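Local coordinates for protein geranylgeranyl pyrophosphate synthetase (Pyrococcus horikoshii, PDB 1WY0) that probably catalyses the chain elongation of allylic diphosphates with isopentenyl diphosphate to make geranylgeranyl diphosphate, a precursor of archaeal membrane lipids, at residues Glu76-Tyr81 and Ser119-Ala124; Asp19-Glu24 and Ala68-Val73. All coordinates share one frame; numbering follows the deposited sequence.

Interaction 1 of 2, residues Glu76-Tyr81 and Ser119-Ala124; sequences ELIHNY and SKAFEA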
loop_
_atom_site.group_PDB
_atom_site.type_symbol
_atom_site.label_atom_id
_atom_site.label_comp_id
_atom_site.label_asym_id
_atom_site.label_seq_id
_atom_site.Cartn_x
_atom_site.Cartn_y
_atom_site.Cartn_z
ATOM N N GLU A 76 -0.790 10.416 9.549
ATOM C CA GLU A 76 -0.278 11.400 8.593
ATOM C C GLU A 76 0.454 10.691 7.465
ATOM O O GLU A 76 0.481 11.173 6.339
ATOM C CB GLU A 76 0.662 12.404 9.262
ATOM C CG GLU A 76 1.190 13.507 8.326
ATOM C CD GLU A 76 0.099 14.409 7.742
ATOM O OE1 GLU A 76 -1.093 14.205 8.035
ATOM O OE2 GLU A 76 0.437 15.342 6.971
ATOM N N LEU A 77 1.063 9.556 7.771
ATOM C CA LEU A 77 1.770 8.784 6.757
ATOM C C LEU A 77 0.736 8.178 5.805
ATOM O O LEU A 77 0.932 8.141 4.594
ATOM C CB LEU A 77 2.611 7.679 7.411
ATOM C CG LEU A 77 3.846 8.224 8.132
ATOM C CD1 LEU A 77 4.639 7.091 8.796
ATOM C CD2 LEU A 77 4.711 8.975 7.116
ATOM N N ILE A 78 -0.376 7.719 6.361
ATOM C CA ILE A 78 -1.428 7.136 5.543
ATOM C C ILE A 78 -2.006 8.205 4.636
ATOM O O ILE A 78 -2.214 7.968 3.452
ATOM C CB ILE A 78 -2.546 6.525 6.409
ATOM C CG1 ILE A 78 -2.094 5.160 6.929
ATOM C CG2 ILE A 78 -3.834 6.380 5.577
ATOM C CD1 ILE A 78 -3.135 4.398 7.715
ATOM N N HIS A 79 -2.258 9.384 5.188
ATOM C CA HIS A 79 -2.797 10.488 4.402
ATOM C C HIS A 79 -1.848 10.809 3.242
ATOM O O HIS A 79 -2.287 11.036 2.112
ATOM C CB HIS A 79 -2.973 11.741 5.279
ATOM C CG HIS A 79 -3.261 12.996 4.503
ATOM N ND1 HIS A 79 -4.415 13.176 3.769
ATOM C CD2 HIS A 79 -2.538 14.131 4.346
ATOM C CE1 HIS A 79 -4.390 14.365 3.194
ATOM N NE2 HIS A 79 -3.261 14.965 3.528
ATOM N N ASN A 80 -0.551 10.835 3.527
ATOM C CA ASN A 80 0.429 11.152 2.496
ATOM C C ASN A 80 0.511 10.102 1.402
ATOM O O ASN A 80 0.621 10.439 0.228
ATOM C CB ASN A 80 1.809 11.388 3.123
ATOM C CG ASN A 80 2.007 12.829 3.538
ATOM O OD1 ASN A 80 2.034 13.728 2.698
ATOM N ND2 ASN A 80 2.127 13.062 4.839
ATOM N N TYR A 81 0.455 8.831 1.770
ATOM C CA TYR A 81 0.496 7.786 0.757
ATOM C C TYR A 81 -0.733 7.883 -0.156
ATOM O O TYR A 81 -0.645 7.579 -1.352
ATOM C CB TYR A 81 0.558 6.398 1.419
ATOM C CG TYR A 81 -0.608 5.487 1.103
ATOM C CD1 TYR A 81 -1.697 5.387 1.970
ATOM C CD2 TYR A 81 -0.605 4.688 -0.043
ATOM C CE1 TYR A 81 -2.746 4.513 1.711
ATOM C CE2 TYR A 81 -1.657 3.809 -0.314
ATOM C CZ TYR A 81 -2.720 3.722 0.568
ATOM O OH TYR A 81 -3.732 2.816 0.334
ATOM N N SER A 119 3.387 1.357 4.384
ATOM C CA SER A 119 4.101 0.412 5.223
ATOM C C SER A 119 4.648 1.128 6.473
ATOM O O SER A 119 4.619 0.584 7.577
ATOM C CB SER A 119 5.262 -0.189 4.423
ATOM O OG SER A 119 6.021 -1.091 5.209
ATOM N N LYS A 120 5.149 2.348 6.300
ATOM C CA LYS A 120 5.717 2.943 7.509
ATOM C C LYS A 120 4.634 3.474 8.457
ATOM O O LYS A 120 4.817 3.564 9.664
ATOM C CB LYS A 120 6.645 4.083 7.088
ATOM C CG LYS A 120 7.866 3.581 6.314
ATOM C CD LYS A 120 9.137 3.588 7.166
ATOM C CE LYS A 120 10.337 2.978 6.435
ATOM N NZ LYS A 120 11.432 2.764 7.378
ATOM N N ALA A 121 3.416 3.720 7.987
ATOM C CA ALA A 121 2.326 4.062 8.883
ATOM C C ALA A 121 2.147 2.945 9.915
ATOM O O ALA A 121 1.914 3.208 11.095
ATOM C CB ALA A 121 1.042 4.260 8.090
ATOM N N PHE A 122 2.236 1.698 9.463
ATOM C CA PHE A 122 2.080 0.586 10.388
ATOM C C PHE A 122 3.360 0.359 11.189
ATOM O O PHE A 122 3.346 -0.162 12.297
ATOM C CB PHE A 122 1.744 -0.666 9.578
ATOM C CG PHE A 122 0.315 -0.611 9.128
ATOM C CD1 PHE A 122 -0.698 -0.955 10.015
ATOM C CD2 PHE A 122 0.010 -0.224 7.833
ATOM C CE1 PHE A 122 -2.022 -0.908 9.601
ATOM C CE2 PHE A 122 -1.320 -0.178 7.426
ATOM C CZ PHE A 122 -2.340 -0.519 8.307
ATOM N N GLU A 123 4.511 0.779 10.672
ATOM C CA GLU A 123 5.661 0.641 11.519
ATOM C C GLU A 123 5.570 1.664 12.618
ATOM O O GLU A 123 5.989 1.434 13.745
ATOM C CB GLU A 123 6.913 0.895 10.699
ATOM C CG GLU A 123 8.163 0.476 11.463
ATOM C CD GLU A 123 9.371 1.180 10.893
ATOM O OE1 GLU A 123 9.468 1.291 9.683
ATOM O OE2 GLU A 123 10.230 1.586 11.671
ATOM N N ALA A 124 4.920 2.791 12.332
ATOM C CA ALA A 124 4.658 3.819 13.339
ATOM C C ALA A 124 3.657 3.296 14.365
ATOM O O ALA A 124 3.790 3.552 15.555
ATOM C CB ALA A 124 4.107 5.080 12.677
#
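Leu77 and Ile78 close on the methyl group of Ala121, which points from helix 107-126 toward helix 69-90. Its CB lies 3.5 Å from Ile78 CG1, tighter than the usual van der Waals contact of two carbons, and 3.8 Å from Leu77 CB. Alanine suits the position because the antiparallel axes approach to 8.3 Å, close enough for a methyl to meet the first side-chain carbons of its neighbours. Leu77 reaches further. With chi1 at -72° and CD1 fully extended from CA (chi2 179°), CD1 rests against the opposing backbone, 3.6 Å from Lys120 C, and is 4.4 Å from Ala124 CB. The CB of Lys120 adds a hydrocarbon contact to Leu77 CD1, but the bend at chi2 turns the rest of the chain away. The ammonium group then donates a hydrogen bond to the backbone oxygen of Leu25 and makes a long salt bridge with Glu123, so the lysine combines an apolar root with a polar end. One turn of helix 69-90 is reinforced by Asn80: its ND2 gives a hydrogen bond to Glu76 O at 2.9 Å, from above the carbonyl plane, while its backbone N reaches the same oxygen from the opposite face. Ile78 also packs on Ile142 and Leu149 of helix 132-159, and Phe122 stacks on Phe122 of the second subunit. The contact joins two neighbouring antiparallel helices, 69-90 and 107-126, of the all-helical polyprenyl synthetase (terpenoid synthase) fold, in which helix 69-90 carries the first aspartate-rich DDxxD motif near its C-terminal end.

Interaction 2 of 2, residues Asp19-Glu24 and Ala68-Val73; sequences DEKIFE and AIYPAV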
loop_
_atom_site.group_PDB
_atom_site.type_symbol
_atom_site.label_atom_id
_atom_site.label_comp_id
_atom_site.label_asym_id
_atom_site.label_seq_id
_atom_site.Cartn_x
_atom_site.Cartn_y
_atom_site.Cartn_z
ATOM N N ASP A 19 6.584 15.993 13.185
ATOM C CA ASP A 19 7.554 15.980 12.103
ATOM C C ASP A 19 8.863 15.276 12.412
ATOM O O ASP A 19 9.436 14.639 11.537
ATOM C CB ASP A 19 7.822 17.402 11.597
ATOM C CG ASP A 19 6.750 17.875 10.636
ATOM O OD1 ASP A 19 6.213 17.018 9.905
ATOM O OD2 ASP A 19 6.451 19.085 10.595
ATOM N N GLU A 20 9.347 15.382 13.644
ATOM C CA GLU A 20 10.590 14.707 13.991
ATOM C C GLU A 20 10.375 13.201 13.817
ATOM O O GLU A 20 11.195 12.513 13.215
ATOM C CB GLU A 20 10.982 15.013 15.441
ATOM C CG GLU A 20 11.459 16.449 15.683
ATOM C CD GLU A 20 11.857 16.695 17.132
ATOM O OE1 GLU A 20 13.009 17.133 17.365
ATOM O OE2 GLU A 20 11.026 16.441 18.038
ATOM N N LYS A 21 9.258 12.696 14.329
ATOM C CA LYS A 21 8.953 11.272 14.225
ATOM C C LYS A 21 8.783 10.810 12.784
ATOM O O LYS A 21 9.252 9.733 12.410
ATOM C CB LYS A 21 7.696 10.935 15.032
ATOM C CG LYS A 21 7.883 11.081 16.532
ATOM C CD LYS A 21 9.130 10.352 17.004
ATOM C CE LYS A 21 9.444 10.654 18.470
ATOM N NZ LYS A 21 10.721 10.005 18.891
ATOM N N ILE A 22 8.119 11.629 11.977
ATOM C CA ILE A 22 7.910 11.291 10.582
ATOM C C ILE A 22 9.232 11.092 9.862
ATOM O O ILE A 22 9.454 10.067 9.220
ATOM C CB ILE A 22 7.116 12.396 9.840
ATOM C CG1 ILE A 22 5.630 12.288 10.191
ATOM C CG2 ILE A 22 7.332 12.277 8.332
ATOM C CD1 ILE A 22 4.776 13.351 9.561
ATOM N N PHE A 23 10.121 12.067 9.983
ATOM C CA PHE A 23 11.395 11.983 9.296
ATOM C C PHE A 23 12.433 11.048 9.891
ATOM O O PHE A 23 13.513 10.886 9.332
ATOM C CB PHE A 23 11.954 13.389 9.098
ATOM C CG PHE A 23 11.161 14.194 8.106
ATOM C CD1 PHE A 23 11.063 13.776 6.781
ATOM C CD2 PHE A 23 10.462 15.327 8.501
ATOM C CE1 PHE A 23 10.280 14.466 5.870
ATOM C CE2 PHE A 23 9.672 16.027 7.597
ATOM C CZ PHE A 23 9.581 15.593 6.277
ATOM N N GLU A 24 12.122 10.424 11.020
ATOM C CA GLU A 24 13.067 9.473 11.574
ATOM C C GLU A 24 12.635 8.121 11.019
ATOM O O GLU A 24 13.419 7.173 10.969
ATOM C CB GLU A 24 13.057 9.482 13.106
ATOM C CG GLU A 24 11.985 8.658 13.781
ATOM C CD GLU A 24 12.203 8.596 15.284
ATOM O OE1 GLU A 24 12.553 9.646 15.868
ATOM O OE2 GLU A 24 12.026 7.506 15.877
ATOM N N ALA A 68 0.183 9.563 22.132
ATOM C CA ALA A 68 -0.499 9.381 20.856
ATOM C C ALA A 68 0.309 9.943 19.681
ATOM O O ALA A 68 -0.226 10.296 18.634
ATOM C CB ALA A 68 -1.853 10.091 20.934
ATOM N N ILE A 69 1.639 10.024 19.867
ATOM C CA ILE A 69 2.474 10.628 18.823
ATOM C C ILE A 69 2.686 9.687 17.628
ATOM O O ILE A 69 2.457 10.014 16.469
ATOM C CB ILE A 69 3.828 11.001 19.434
ATOM C CG1 ILE A 69 3.672 12.158 20.426
ATOM C CG2 ILE A 69 4.777 11.485 18.322
ATOM C CD1 ILE A 69 3.114 13.420 19.759
ATOM N N TYR A 70 3.148 8.460 17.853
ATOM C CA TYR A 70 3.354 7.546 16.732
ATOM C C TYR A 70 2.051 7.167 16.031
ATOM O O TYR A 70 2.029 6.976 14.817
ATOM C CB TYR A 70 4.108 6.295 17.175
ATOM C CG TYR A 70 5.604 6.478 17.165
ATOM C CD1 TYR A 70 6.296 6.825 18.323
ATOM C CD2 TYR A 70 6.334 6.304 15.990
ATOM C CE1 TYR A 70 7.675 6.987 18.313
ATOM C CE2 TYR A 70 7.712 6.465 15.968
ATOM C CZ TYR A 70 8.380 6.805 17.136
ATOM O OH TYR A 70 9.751 6.950 17.117
ATOM N N PRO A 71 0.953 7.022 16.788
ATOM C CA PRO A 71 -0.313 6.674 16.138
ATOM C C PRO A 71 -0.798 7.839 15.278
ATOM O O PRO A 71 -1.484 7.640 14.275
ATOM C CB PRO A 71 -1.237 6.402 17.321
ATOM C CG PRO A 71 -0.308 5.787 18.299
ATOM C CD PRO A 71 0.899 6.692 18.223
ATOM N N ALA A 72 -0.449 9.057 15.687
ATOM C CA ALA A 72 -0.827 10.252 14.940
ATOM C C ALA A 72 0.058 10.293 13.698
ATOM O O ALA A 72 -0.380 10.687 12.622
ATOM C CB ALA A 72 -0.601 11.497 15.776
ATOM N N VAL A 73 1.309 9.883 13.862
ATOM C CA VAL A 73 2.241 9.855 12.749
ATOM C C VAL A 73 1.743 8.862 11.702
ATOM O O VAL A 73 1.810 9.124 10.507
ATOM C CB VAL A 73 3.656 9.455 13.223
ATOM C CG1 VAL A 73 4.554 9.141 12.026
ATOM C CG2 VAL A 73 4.264 10.592 14.037
#
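Apolar contact dominates where Lys21, Ile22, Ile69 and Val73 meet. Lys21 spends its aliphatic carbons on the opposing helix: CB touches Val73 CG2 at 3.6 Å, and CG lies the same 3.6 Å from Ile69 CG2. The bend at chi2 (-50°) then carries the chain over one face of the Tyr70 ring at its phenol end, with CD 3.6 Å from Tyr70 CZ; tyrosine fits here by offering Lys21 a flat apolar surface while its hydroxyl sits among charged groups. Beside this, Ile22 CG1 meets Val73 CG1 at 3.8 Å; beta-branched residues suit this place, since each offers a methyl or methylene close to its own backbone. The axes of the two short segments cross at -65°, so the contact is confined to a short patch where the N-terminal helix 3-25 lies over the start of helix 69-90, one of the long helices of the polyprenyl synthetase fold. The polar contacts lie at the phenol end of Tyr70. Glu24 OE2 stands at the ring edge, 2.6 Å from Tyr70 OH, with the carboxylate plane turned 72° from the ring. That carboxylate also faces two cations: OE2 forms a salt bridge with Arg127, and OE1 one with Lys21 NZ at 3.6 Å.

How the interactions relate
Interactions 1 and 2 lie in series along helix 69-90, with centres about 9 Å apart, and they touch. Ala124 O approaches Tyr70 CB to 3.2 Å, and Glu76 CG rests 3.8 Å from Ile22 CD1. Leu25 joins them, since Leu77, Ala124 and Val73 all pack on it. Arg48 pairs with Glu76 and Asp19, and Arg127 with Glu123 and Glu24. From interaction 2 at its start the helix runs through interaction 1 to the aspartate-rich motif near its C-terminal end, expected in this family to bind magnesium and diphosphate. A bound mercury ion lies about 8 Å from the side chain of Ile78, and Tyr81, in the same segment, binds mercury together with Cys150. Only interaction 1 reaches the second subunit.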